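Local coordinates for uncharacterized protein (Helicobacter pylori, PDB 4O5J) that probably mediates attachment of the bacterium to host cells as an outer membrane adhesin that recognises sialic acid-containing carbohydrates, at residues Lys68-Asn73 with Ser355-Arg360; Ser99-Asn104 with Thr212-Lys217; Leu199-Met204 with Ile252-Val257; Phe243-Ala248 with Phe308-Ala313. All coordinates share one frame; numbering follows the deposited sequence.

From the N terminus, helix 57-76 supplies residues 68-73, which meet residues 355-360 of helix 343-396. Interaction 1 thus closes the longest loop, and the other three are nested inside it. Interaction 2 opens at the end of helix 82-101 and closes at strand 214-215. Before it closes, helix 193-209 has opened interaction 3, so the two cross. Interaction 3 closes on helix 241-268, after that same helix has opened interaction 4, which closes later at residues 308-313, where helix 281-309 ends, a second crossing; M204 packs on F243 and I246 where these two touch. Interactions 2 and 4 follow in series. Interactions 1 and 2 lie on opposite sides of the chain's centre, their centres about 39 Å apart.

Interaction 1. Residues Lys68-Asn73 with Ser355-Arg360; sequences KSFTNN and SYYGNR
Behind Y357, which receives F70 from the facing helix, its neighbour Y356 accepts a bond at O from R360 NH1, 2.7 Å long. The oxygen lies almost in the guanidinium plane, and the N-H...O angle of 147° makes the bond moderately bent. The guanidinium also lies against the Y356 ring, with Y356 CE2 over the middle of the guanidinium face, so bond and ring together restrict its rotation. Y356 in turn backs onto Y357: its CD1 sits 3.5 Å above the centre of one face of the Y357 ring. The opposite face takes F70. This aromatic pair is T-shaped, the edge of F70 directed at the face of Y357, with centroids 5.0 Å apart and planes at 72°. F70 CD1 reaches Y357 CD1 at 3.4 Å, while F70 CE1 lies nearer Y357 CG, so the edge arrives off-centre, toward the CB side of the tyrosine ring. A chi1 of 172° swings the F70 ring out from its helix into this position. The Y357 ring is therefore held from both faces, by its own neighbour and by the other helix. The two helices, 57-76 and 343-396, run roughly antiparallel here, and the ring pair spans the gap between them. I298 of helix 281-309 and P82 of helix 82-101 touch both rings, and Y66 of helix 57-76 also packs on Y357.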
loop_
_atom_site.group_PDB
_atom_site.type_symbol
_atom_site.label_atom_id
_atom_site.label_comp_id
_atom_site.label_asym_id
_atom_site.label_seq_id
_atom_site.Cartn_x
_atom_site.Cartn_y
_atom_site.Cartn_z
ATOM N N LYS A 68 -19.956 5.485 0.400
ATOM C CA LYS A 68 -19.737 6.889 0.806
ATOM C C LYS A 68 -19.160 6.960 2.186
ATOM O O LYS A 68 -18.278 7.784 2.490
ATOM C CB LYS A 68 -21.036 7.706 0.794
ATOM C CG LYS A 68 -21.587 7.864 -0.574
ATOM C CD LYS A 68 -22.949 8.557 -0.541
ATOM C CE LYS A 68 -22.916 9.916 -1.261
ATOM N NZ LYS A 68 -22.264 10.886 -0.422
ATOM N N SER A 69 -19.627 6.084 3.054
ATOM C CA SER A 69 -19.131 6.138 4.402
ATOM C C SER A 69 -17.620 5.748 4.440
ATOM O O SER A 69 -16.797 6.322 5.191
ATOM C CB SER A 69 -20.021 5.260 5.235
ATOM O OG SER A 69 -19.479 5.203 6.504
ATOM N N PHE A 70 -17.225 4.811 3.584
ATOM C CA PHE A 70 -15.813 4.421 3.559
ATOM C C PHE A 70 -15.006 5.607 3.024
ATOM O O PHE A 70 -13.958 5.960 3.576
ATOM C CB PHE A 70 -15.614 3.215 2.664
ATOM C CG PHE A 70 -14.167 2.874 2.428
ATOM C CD1 PHE A 70 -13.534 1.943 3.241
ATOM C CD2 PHE A 70 -13.440 3.501 1.420
ATOM C CE1 PHE A 70 -12.171 1.626 3.039
ATOM C CE2 PHE A 70 -12.107 3.212 1.211
ATOM C CZ PHE A 70 -11.460 2.268 2.020
ATOM N N THR A 71 -15.491 6.233 1.954
ATOM C CA THR A 71 -14.718 7.322 1.352
ATOM C C THR A 71 -14.572 8.484 2.314
ATOM O O THR A 71 -13.540 9.129 2.357
ATOM C CB THR A 71 -15.339 7.803 0.063
ATOM O OG1 THR A 71 -15.402 6.703 -0.831
ATOM C CG2 THR A 71 -14.487 8.941 -0.579
ATOM N N ASN A 72 -15.612 8.740 3.089
ATOM C CA ASN A 72 -15.578 9.815 4.045
ATOM C C ASN A 72 -14.467 9.610 5.064
ATOM O O ASN A 72 -13.672 10.523 5.295
ATOM C CB ASN A 72 -16.924 9.931 4.736
ATOM C CG ASN A 72 -17.032 11.202 5.548
ATOM O OD1 ASN A 72 -17.030 12.297 4.983
ATOM N ND2 ASN A 72 -17.081 11.077 6.875
ATOM N N ASN A 73 -14.379 8.407 5.644
ATOM C CA ASN A 73 -13.297 8.106 6.575
ATOM C C ASN A 73 -11.949 8.116 5.938
ATOM O O ASN A 73 -10.979 8.672 6.500
ATOM C CB ASN A 73 -13.525 6.757 7.248
ATOM C CG ASN A 73 -14.602 6.843 8.235
ATOM O OD1 ASN A 73 -14.748 7.829 8.914
ATOM N ND2 ASN A 73 -15.388 5.864 8.287
ATOM N N SER A 355 -9.018 -7.116 4.784
ATOM C CA SER A 355 -9.990 -8.200 4.876
ATOM C C SER A 355 -11.385 -7.644 5.264
ATOM O O SER A 355 -12.410 -8.079 4.738
ATOM C CB SER A 355 -9.499 -9.315 5.794
ATOM O OG SER A 355 -9.766 -8.951 7.100
ATOM N N TYR A 356 -11.435 -6.664 6.162
ATOM C CA TYR A 356 -12.731 -6.127 6.605
ATOM C C TYR A 356 -13.457 -5.388 5.496
ATOM O O TYR A 356 -14.615 -5.716 5.199
ATOM C CB TYR A 356 -12.560 -5.225 7.803
ATOM C CG TYR A 356 -13.859 -4.600 8.257
ATOM C CD1 TYR A 356 -14.282 -3.370 7.774
ATOM C CD2 TYR A 356 -14.658 -5.256 9.190
ATOM C CE1 TYR A 356 -15.495 -2.816 8.213
ATOM C CE2 TYR A 356 -15.846 -4.720 9.645
ATOM C CZ TYR A 356 -16.265 -3.513 9.146
ATOM O OH TYR A 356 -17.438 -3.046 9.611
ATOM N N TYR A 357 -12.794 -4.394 4.892
ATOM C CA TYR A 357 -13.450 -3.595 3.830
ATOM C C TYR A 357 -13.500 -4.293 2.489
ATOM O O TYR A 357 -14.325 -3.959 1.633
ATOM C CB TYR A 357 -12.747 -2.249 3.649
ATOM C CG TYR A 357 -12.840 -1.375 4.893
ATOM C CD1 TYR A 357 -14.057 -0.763 5.266
ATOM C CD2 TYR A 357 -11.741 -1.181 5.704
ATOM C CE1 TYR A 357 -14.131 0.016 6.412
ATOM C CE2 TYR A 357 -11.814 -0.397 6.847
ATOM C CZ TYR A 357 -13.001 0.189 7.176
ATOM O OH TYR A 357 -13.067 0.938 8.267
ATOM N N GLY A 358 -12.585 -5.229 2.278
ATOM C CA GLY A 358 -12.557 -6.029 1.057
ATOM C C GLY A 358 -13.871 -6.757 0.847
ATOM O O GLY A 358 -14.491 -6.590 -0.196
ATOM N N ASN A 359 -14.312 -7.552 1.835
ATOM C CA ASN A 359 -15.655 -8.175 1.772
ATOM C C ASN A 359 -16.719 -7.165 1.490
ATOM O O ASN A 359 -17.528 -7.347 0.600
ATOM C CB ASN A 359 -16.056 -8.934 3.028
ATOM C CG ASN A 359 -15.184 -10.119 3.219
ATOM O OD1 ASN A 359 -14.563 -10.630 2.261
ATOM N ND2 ASN A 359 -15.051 -10.538 4.454
ATOM N N ARG A 360 -16.738 -6.097 2.255
ATOM C CA ARG A 360 -17.862 -5.166 2.159
ATOM C C ARG A 360 -17.886 -4.444 0.814
ATOM O O ARG A 360 -18.926 -4.247 0.259
ATOM C CB ARG A 360 -17.847 -4.194 3.319
ATOM C CG ARG A 360 -18.478 -4.825 4.517
ATOM C CD ARG A 360 -17.961 -4.184 5.758
ATOM N NE ARG A 360 -18.446 -4.961 6.881
ATOM C CZ ARG A 360 -17.826 -6.020 7.407
ATOM N NH1 ARG A 360 -16.614 -6.454 6.936
ATOM N NH2 ARG A 360 -18.433 -6.633 8.423
#

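Interaction 2. Residues Ser99-Asn104 with Thr212-Lys217; sequences SLYAGN and TAMMWK
M214 meets Y101 first through its CB, which lies 4.0 Å from Y101 CD1, near the plane of the ring and at its edge. CG then sits between the backbone N and the carbonyl carbon (chi1 59°), and with the chain extended at chi2 SD stays beside the ring edge. SD is 4.1 Å from Y101 CD1; seen from the ring centroid it lies 78° off the normal, a Met-aromatic contact of the edge type. At SD the chain bends, and CE turns toward the W216 indole, lying 3.2 Å above its face near the rim. CE also comes 4.2 Å from Y101 CA, so the methyl is lodged between the helix end and the indole. L100 reaches the far end of that indole, its CD1 4.3 Å from W216 CH2. On the polar side, one water bridges the segments: it lies 2.7 Å from Y101 OH and donates to T212 O. The buried contact joins the last turn of helix 82-101 to strand 214-215, which pairs antiparallel with strand 234-235. K325 NZ bonds to the carbonyls of S99, L100 and A102 where that helix ends, M144 of strand 143-144 touches Y101 and T212, and Y318 of helix 313-320 meets W216 edge-to-face.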
loop_
_atom_site.group_PDB
_atom_site.type_symbol
_atom_site.label_atom_id
_atom_site.label_comp_id
_atom_site.label_asym_id
_atom_site.label_seq_id
_atom_site.Cartn_x
_atom_site.Cartn_y
_atom_site.Cartn_z
ATOM N N SER A 99 17.488 4.512 8.726
ATOM C CA SER A 99 18.121 4.273 10.035
ATOM C C SER A 99 19.106 3.080 9.984
ATOM O O SER A 99 20.214 3.151 10.578
ATOM C CB SER A 99 17.037 4.020 11.048
ATOM O OG SER A 99 17.613 3.940 12.297
ATOM N N LEU A 100 18.770 2.013 9.241
ATOM C CA LEU A 100 19.662 0.847 9.110
ATOM C C LEU A 100 20.851 1.187 8.232
ATOM O O LEU A 100 22.019 0.940 8.593
ATOM C CB LEU A 100 18.932 -0.351 8.481
ATOM C CG LEU A 100 17.910 -1.068 9.312
ATOM C CD1 LEU A 100 17.238 -2.160 8.444
ATOM C CD2 LEU A 100 18.564 -1.659 10.595
ATOM N N TYR A 101 20.523 1.677 7.031
ATOM C CA TYR A 101 21.496 2.004 5.988
ATOM C C TYR A 101 22.521 3.068 6.453
ATOM O O TYR A 101 23.760 2.933 6.239
ATOM C CB TYR A 101 20.686 2.493 4.825
ATOM C CG TYR A 101 21.412 3.087 3.637
ATOM C CD1 TYR A 101 22.095 2.292 2.745
ATOM C CD2 TYR A 101 21.300 4.480 3.335
ATOM C CE1 TYR A 101 22.693 2.807 1.600
ATOM C CE2 TYR A 101 21.887 5.009 2.189
ATOM C CZ TYR A 101 22.578 4.175 1.337
ATOM O OH TYR A 101 23.154 4.699 0.179
ATOM N N ALA A 102 22.008 4.116 7.103
ATOM C CA ALA A 102 22.824 5.252 7.507
ATOM C C ALA A 102 22.636 5.465 9.007
ATOM O O ALA A 102 23.368 4.868 9.819
ATOM C CB ALA A 102 22.419 6.515 6.720
ATOM N N GLY A 103 21.709 6.353 9.399
ATOM C CA GLY A 103 21.369 6.473 10.804
ATOM C C GLY A 103 22.546 6.949 11.629
ATOM O O GLY A 103 23.276 7.864 11.210
ATOM N N ASN A 104 22.770 6.298 12.779
ATOM C CA ASN A 104 23.790 6.725 13.712
ATOM C C ASN A 104 25.130 6.054 13.476
ATOM O O ASN A 104 26.101 6.312 14.190
ATOM C CB ASN A 104 23.335 6.565 15.147
ATOM C CG ASN A 104 23.010 5.052 15.479
ATOM O OD1 ASN A 104 23.456 4.139 14.779
ATOM N ND2 ASN A 104 22.233 4.816 16.505
ATOM N N THR A 212 26.836 2.756 -4.258
ATOM C CA THR A 212 27.520 2.545 -3.012
ATOM C C THR A 212 26.876 1.328 -2.348
ATOM O O THR A 212 25.656 1.316 -2.114
ATOM C CB THR A 212 27.337 3.774 -2.090
ATOM O OG1 THR A 212 28.104 4.875 -2.678
ATOM C CG2 THR A 212 27.925 3.497 -0.698
ATOM N N ALA A 213 27.676 0.325 -2.015
ATOM C CA ALA A 213 27.116 -0.907 -1.394
ATOM C C ALA A 213 26.959 -0.727 0.091
ATOM O O ALA A 213 27.741 0.004 0.712
ATOM C CB ALA A 213 28.048 -2.088 -1.722
ATOM N N MET A 214 25.961 -1.368 0.695
ATOM C CA MET A 214 25.829 -1.289 2.136
ATOM C C MET A 214 26.452 -2.501 2.827
ATOM O O MET A 214 26.213 -3.676 2.431
ATOM C CB MET A 214 24.343 -1.067 2.554
ATOM C CG MET A 214 23.392 -2.132 2.111
ATOM S SD MET A 214 21.664 -1.770 2.572
ATOM C CE MET A 214 21.708 -1.853 4.377
ATOM N N MET A 215 27.243 -2.249 3.870
ATOM C CA MET A 215 27.902 -3.310 4.623
ATOM C C MET A 215 27.033 -3.675 5.841
ATOM O O MET A 215 27.116 -3.005 6.898
ATOM C CB MET A 215 29.276 -2.827 5.078
ATOM C CG MET A 215 30.195 -2.487 3.910
ATOM S SD MET A 215 31.829 -1.819 4.411
ATOM C CE MET A 215 31.371 -0.182 5.045
ATOM N N TRP A 216 26.190 -4.687 5.713
ATOM C CA TRP A 216 25.299 -5.083 6.819
ATOM C C TRP A 216 26.043 -5.473 8.079
ATOM O O TRP A 216 25.497 -5.365 9.165
ATOM C CB TRP A 216 24.345 -6.195 6.422
ATOM C CG TRP A 216 23.245 -5.741 5.517
ATOM C CD1 TRP A 216 23.337 -5.444 4.177
ATOM C CD2 TRP A 216 21.834 -5.595 5.870
ATOM N NE1 TRP A 216 22.081 -5.076 3.674
ATOM C CE2 TRP A 216 21.144 -5.166 4.676
ATOM C CE3 TRP A 216 21.095 -5.785 7.047
ATOM C CZ2 TRP A 216 19.776 -4.947 4.660
ATOM C CZ3 TRP A 216 19.741 -5.557 7.041
ATOM C CH2 TRP A 216 19.069 -5.138 5.878
ATOM N N LYS A 217 27.303 -5.928 7.955
ATOM C CA LYS A 217 28.078 -6.276 9.129
ATOM C C LYS A 217 28.312 -5.049 10.027
ATOM O O LYS A 217 28.539 -5.208 11.249
ATOM C CB LYS A 217 29.417 -6.901 8.722
ATOM C CG LYS A 217 30.220 -7.437 9.877
ATOM C CD LYS A 217 29.441 -8.611 10.606
ATOM C CE LYS A 217 30.255 -9.142 11.808
ATOM N NZ LYS A 217 29.521 -10.209 12.532
HETATM O O HOH W 1 23.510 3.230 -2.065
#

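Interaction 3. Residues Leu199-Met204 with Ile252-Val257; sequences LAQQLM and ILQQAV
Q201 and Q254 face each other from two regular helical segments that run nearly antiparallel, their CA atoms 9.7 Å apart. At that spacing the backbones do not meet, and long side chains bridge the gap. Q201 directs its CG away from its own N (chi1 176°) and then bends at chi2 (79°), which brings the amide across toward the other helix. Q254 instead reaches over as an extended chain beyond CG, and the two side chains cross at about a right angle. Their amide planes are only 29° apart. Q201 OE1 and Q254 OE1 are modelled 3.3 Å apart, although the orientation of the Q254 amide is uncertain. The other end of the Q201 amide is held within its own helix, where NE2 bonds to D205 OD1. Only 67 Å² is buried between the segments. Apolar packing lies beside this polar pair: M204 rests on I250 and F243 of helix 241-268, and L253 faces A86, V87 and V90 of helix 82-101. Antiparallel helices with an apolar inner side and a glutamine fringe at the surface are in keeping with the helical, tetratricopeptide repeat-like architecture of this adhesion domain.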
loop_
_atom_site.group_PDB
_atom_site.type_symbol
_atom_site.label_atom_id
_atom_site.label_comp_id
_atom_site.label_asym_id
_atom_site.label_seq_id
_atom_site.Cartn_x
_atom_site.Cartn_y
_atom_site.Cartn_z
ATOM N N LEU A 199 8.989 13.123 -0.764
ATOM C CA LEU A 199 10.296 13.138 -0.152
ATOM C C LEU A 199 10.829 11.684 -0.075
ATOM O O LEU A 199 12.002 11.420 -0.377
ATOM C CB LEU A 199 10.226 13.780 1.231
ATOM C CG LEU A 199 10.000 15.296 1.235
ATOM C CD1 LEU A 199 9.620 15.773 2.639
ATOM C CD2 LEU A 199 11.221 16.032 0.722
ATOM N N ALA A 200 9.970 10.754 0.329
ATOM C CA ALA A 200 10.326 9.325 0.419
ATOM C C ALA A 200 10.796 8.837 -0.960
ATOM O O ALA A 200 11.865 8.221 -1.064
ATOM C CB ALA A 200 9.131 8.480 0.873
ATOM N N GLN A 201 10.024 9.136 -1.994
ATOM C CA GLN A 201 10.347 8.718 -3.351
ATOM C C GLN A 201 11.764 9.242 -3.745
ATOM O O GLN A 201 12.603 8.508 -4.282
ATOM C CB GLN A 201 9.266 9.198 -4.305
ATOM C CG GLN A 201 9.527 8.907 -5.757
ATOM C CD GLN A 201 9.197 7.479 -6.053
ATOM O OE1 GLN A 201 8.021 7.089 -5.991
ATOM N NE2 GLN A 201 10.223 6.664 -6.361
ATOM N N GLN A 202 12.035 10.518 -3.449
ATOM C CA GLN A 202 13.315 11.073 -3.816
ATOM C C GLN A 202 14.471 10.392 -3.069
ATOM O O GLN A 202 15.549 10.188 -3.627
ATOM C CB GLN A 202 13.366 12.591 -3.497
ATOM C CG GLN A 202 12.395 13.433 -4.334
ATOM C CD GLN A 202 12.523 14.913 -3.962
ATOM O OE1 GLN A 202 13.595 15.524 -4.030
ATOM N NE2 GLN A 202 11.432 15.459 -3.510
ATOM N N LEU A 203 14.277 10.168 -1.779
ATOM C CA LEU A 203 15.289 9.514 -0.970
ATOM C C LEU A 203 15.609 8.088 -1.483
ATOM O O LEU A 203 16.788 7.757 -1.798
ATOM C CB LEU A 203 14.885 9.506 0.491
ATOM C CG LEU A 203 15.807 8.790 1.466
ATOM C CD1 LEU A 203 17.248 9.337 1.355
ATOM C CD2 LEU A 203 15.274 8.886 2.894
ATOM N N MET A 204 14.575 7.267 -1.603
ATOM C CA MET A 204 14.761 5.891 -2.115
ATOM C C MET A 204 15.353 5.914 -3.517
ATOM O O MET A 204 16.226 5.087 -3.842
ATOM C CB MET A 204 13.464 5.140 -2.113
ATOM C CG MET A 204 12.856 4.978 -0.729
ATOM S SD MET A 204 13.950 4.149 0.473
ATOM C CE MET A 204 13.490 2.397 0.148
ATOM N N ILE A 252 2.939 3.018 -5.656
ATOM C CA ILE A 252 1.639 2.357 -5.480
ATOM C C ILE A 252 0.766 3.182 -4.538
ATOM O O ILE A 252 -0.421 3.419 -4.805
ATOM C CB ILE A 252 1.778 0.923 -4.919
ATOM C CG1 ILE A 252 2.404 0.016 -5.963
ATOM C CG2 ILE A 252 0.439 0.369 -4.496
ATOM C CD1 ILE A 252 2.763 -1.404 -5.412
ATOM N N LEU A 253 1.350 3.615 -3.424
ATOM C CA LEU A 253 0.624 4.409 -2.451
ATOM C C LEU A 253 0.232 5.805 -3.072
ATOM O O LEU A 253 -0.891 6.269 -2.904
ATOM C CB LEU A 253 1.471 4.564 -1.223
ATOM C CG LEU A 253 0.751 4.840 0.048
ATOM C CD1 LEU A 253 -0.520 4.070 0.185
ATOM C CD2 LEU A 253 1.698 4.440 1.137
ATOM N N GLN A 254 1.140 6.426 -3.841
ATOM C CA GLN A 254 0.822 7.689 -4.536
ATOM C C GLN A 254 -0.362 7.493 -5.423
ATOM O O GLN A 254 -1.279 8.334 -5.463
ATOM C CB GLN A 254 1.969 8.250 -5.357
ATOM C CG GLN A 254 3.136 8.690 -4.498
ATOM C CD GLN A 254 4.433 8.950 -5.285
ATOM O OE1 GLN A 254 4.872 8.088 -6.078
ATOM N NE2 GLN A 254 5.060 10.136 -5.076
ATOM N N GLN A 255 -0.392 6.337 -6.085
ATOM C CA GLN A 255 -1.489 6.026 -6.972
ATOM C C GLN A 255 -2.787 5.880 -6.153
ATOM O O GLN A 255 -3.842 6.429 -6.502
ATOM C CB GLN A 255 -1.137 4.781 -7.758
ATOM C CG GLN A 255 -2.058 4.533 -8.883
ATOM C CD GLN A 255 -2.078 5.690 -9.794
ATOM O OE1 GLN A 255 -1.017 6.283 -9.993
ATOM N NE2 GLN A 255 -3.284 6.062 -10.353
ATOM N N ALA A 256 -2.686 5.201 -5.020
ATOM C CA ALA A 256 -3.833 5.000 -4.134
ATOM C C ALA A 256 -4.375 6.357 -3.600
ATOM O O ALA A 256 -5.587 6.556 -3.485
ATOM C CB ALA A 256 -3.420 4.107 -2.970
ATOM N N VAL A 257 -3.465 7.263 -3.242
ATOM C CA VAL A 257 -3.853 8.558 -2.702
ATOM C C VAL A 257 -4.643 9.369 -3.742
ATOM O O VAL A 257 -5.767 9.849 -3.478
ATOM C CB VAL A 257 -2.633 9.350 -2.246
ATOM C CG1 VAL A 257 -3.010 10.821 -2.088
ATOM C CG2 VAL A 257 -2.056 8.769 -0.959
#

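Interaction 4. Residues Phe243-Ala248 with Phe308-Ala313; sequences FNNIKA and FNSIPA
N245 sits on a helical segment facing the end of helix 281-309, where the chain leaves the helix through S310 and I311; the nearest CA pair is N245 and F308, 7.0 Å apart. Helices 241-268 and 281-309, consecutive in the chain, form an antiparallel helical hairpin, and this contact lies near its open end. N245 carries most of it. With CG on the side of its own backbone N (chi1 -81°), the amide points across at the helix terminus, and ND2 donates to L307 O, a carbonyl of the last turn. This bond brings the amide against the exit loop: ND2 approaches S310 CB to 3.3 Å and S310 C to 3.6 Å. Nearer the backbone, N245 CB packs on I311 CG1 at 4.0 Å. I311 CG1 thus touches both CB and the amide of N245, and the I311 side chain also touches V242. S310 is fixed within its own turn, its OG bonded to N306 O. I246 and F308 turn toward helix 82-101 instead, both touching S93, so that helix lies alongside the hairpin. Beyond I311, P312 takes the N-cap position of helix 313-320. The exit turn is closed by a backbone bond from I311 N to F308 O of 3.2 Å, and I311 CG1 beside it lies 3.7 Å from N245 ND2.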
loop_
_atom_site.group_PDB
_atom_site.type_symbol
_atom_site.label_atom_id
_atom_site.label_comp_id
_atom_site.label_asym_id
_atom_site.label_seq_id
_atom_site.Cartn_x
_atom_site.Cartn_y
_atom_site.Cartn_z
ATOM N N PHE A 243 14.783 -3.330 0.813
ATOM C CA PHE A 243 14.904 -2.081 0.099
ATOM C C PHE A 243 13.963 -2.019 -1.114
ATOM O O PHE A 243 13.164 -1.062 -1.247
ATOM C CB PHE A 243 16.314 -1.822 -0.339
ATOM C CG PHE A 243 16.466 -0.505 -1.127
ATOM C CD1 PHE A 243 16.532 0.719 -0.469
ATOM C CD2 PHE A 243 16.472 -0.509 -2.534
ATOM C CE1 PHE A 243 16.635 1.907 -1.207
ATOM C CE2 PHE A 243 16.579 0.627 -3.246
ATOM C CZ PHE A 243 16.671 1.851 -2.589
ATOM N N ASN A 244 14.045 -2.998 -2.004
ATOM C CA ASN A 244 13.246 -2.992 -3.193
ATOM C C ASN A 244 11.753 -2.946 -2.889
ATOM O O ASN A 244 11.012 -2.185 -3.518
ATOM C CB ASN A 244 13.562 -4.204 -4.051
ATOM C CG ASN A 244 15.007 -4.207 -4.523
ATOM O OD1 ASN A 244 15.628 -3.135 -4.641
ATOM N ND2 ASN A 244 15.567 -5.374 -4.738
ATOM N N ASN A 245 11.300 -3.785 -1.958
ATOM C CA ASN A 245 9.892 -3.857 -1.668
ATOM C C ASN A 245 9.383 -2.490 -1.105
ATOM O O ASN A 245 8.331 -2.014 -1.495
ATOM C CB ASN A 245 9.593 -4.964 -0.683
ATOM C CG ASN A 245 9.535 -6.328 -1.366
ATOM O OD1 ASN A 245 9.953 -6.485 -2.513
ATOM N ND2 ASN A 245 9.001 -7.317 -0.647
ATOM N N ILE A 246 10.110 -1.899 -0.172
ATOM C CA ILE A 246 9.727 -0.629 0.398
ATOM C C ILE A 246 9.696 0.429 -0.715
ATOM O O ILE A 246 8.745 1.184 -0.807
ATOM C CB ILE A 246 10.685 -0.162 1.522
ATOM C CG1 ILE A 246 10.558 -1.067 2.739
ATOM C CG2 ILE A 246 10.378 1.293 1.896
ATOM C CD1 ILE A 246 11.525 -0.712 3.912
ATOM N N LYS A 247 10.678 0.430 -1.601
ATOM C CA LYS A 247 10.723 1.380 -2.705
ATOM C C LYS A 247 9.510 1.231 -3.602
ATOM O O LYS A 247 8.931 2.222 -4.056
ATOM C CB LYS A 247 12.033 1.229 -3.503
ATOM C CG LYS A 247 12.177 2.301 -4.578
ATOM C CD LYS A 247 13.579 2.223 -5.206
ATOM C CE LYS A 247 13.845 3.301 -6.235
ATOM N NZ LYS A 247 12.957 3.135 -7.375
ATOM N N ALA A 248 9.082 -0.009 -3.838
ATOM C CA ALA A 248 7.946 -0.228 -4.748
ATOM C C ALA A 248 6.625 0.256 -4.142
ATOM O O ALA A 248 5.676 0.578 -4.866
ATOM C CB ALA A 248 7.856 -1.724 -5.136
ATOM N N PHE A 308 5.092 -5.904 2.163
ATOM C CA PHE A 308 5.679 -6.019 3.491
ATOM C C PHE A 308 5.848 -7.521 3.822
ATOM O O PHE A 308 6.843 -7.925 4.389
ATOM C CB PHE A 308 4.777 -5.447 4.553
ATOM C CG PHE A 308 4.982 -3.967 4.795
ATOM C CD1 PHE A 308 6.155 -3.525 5.420
ATOM C CD2 PHE A 308 4.031 -3.041 4.407
ATOM C CE1 PHE A 308 6.399 -2.185 5.634
ATOM C CE2 PHE A 308 4.246 -1.692 4.667
ATOM C CZ PHE A 308 5.436 -1.255 5.272
ATOM N N ASN A 309 4.879 -8.328 3.429
ATOM C CA ASN A 309 4.841 -9.752 3.826
ATOM C C ASN A 309 5.858 -10.553 2.989
ATOM O O ASN A 309 6.247 -11.569 3.382
ATOM C CB ASN A 309 3.424 -10.224 3.635
ATOM C CG ASN A 309 3.173 -11.523 4.276
ATOM O OD1 ASN A 309 2.816 -11.572 5.445
ATOM N ND2 ASN A 309 3.410 -12.616 3.531
ATOM N N SER A 310 6.358 -10.009 1.871
ATOM C CA SER A 310 7.296 -10.635 0.977
ATOM C C SER A 310 8.718 -10.301 1.421
ATOM O O SER A 310 9.675 -10.723 0.776
ATOM C CB SER A 310 7.169 -10.039 -0.434
ATOM O OG SER A 310 6.086 -10.462 -0.995
ATOM N N ILE A 311 8.886 -9.480 2.452
ATOM C CA ILE A 311 10.211 -9.139 2.929
ATOM C C ILE A 311 10.743 -10.306 3.769
ATOM O O ILE A 311 10.072 -10.734 4.678
ATOM C CB ILE A 311 10.212 -7.877 3.783
ATOM C CG1 ILE A 311 9.789 -6.667 2.942
ATOM C CG2 ILE A 311 11.592 -7.647 4.431
ATOM C CD1 ILE A 311 9.528 -5.384 3.774
ATOM N N PRO A 312 11.954 -10.824 3.467
ATOM C CA PRO A 312 12.433 -11.987 4.244
ATOM C C PRO A 312 12.437 -11.588 5.732
ATOM O O PRO A 312 12.782 -10.450 6.119
ATOM C CB PRO A 312 13.847 -12.233 3.703
ATOM C CG PRO A 312 13.812 -11.662 2.279
ATOM C CD PRO A 312 12.807 -10.507 2.329
ATOM N N ALA A 313 11.987 -12.498 6.549
ATOM C CA ALA A 313 11.787 -12.386 7.986
ATOM C C ALA A 313 12.956 -11.733 8.701
ATOM O O ALA A 313 12.749 -10.938 9.603
ATOM C CB ALA A 313 11.438 -13.822 8.645
#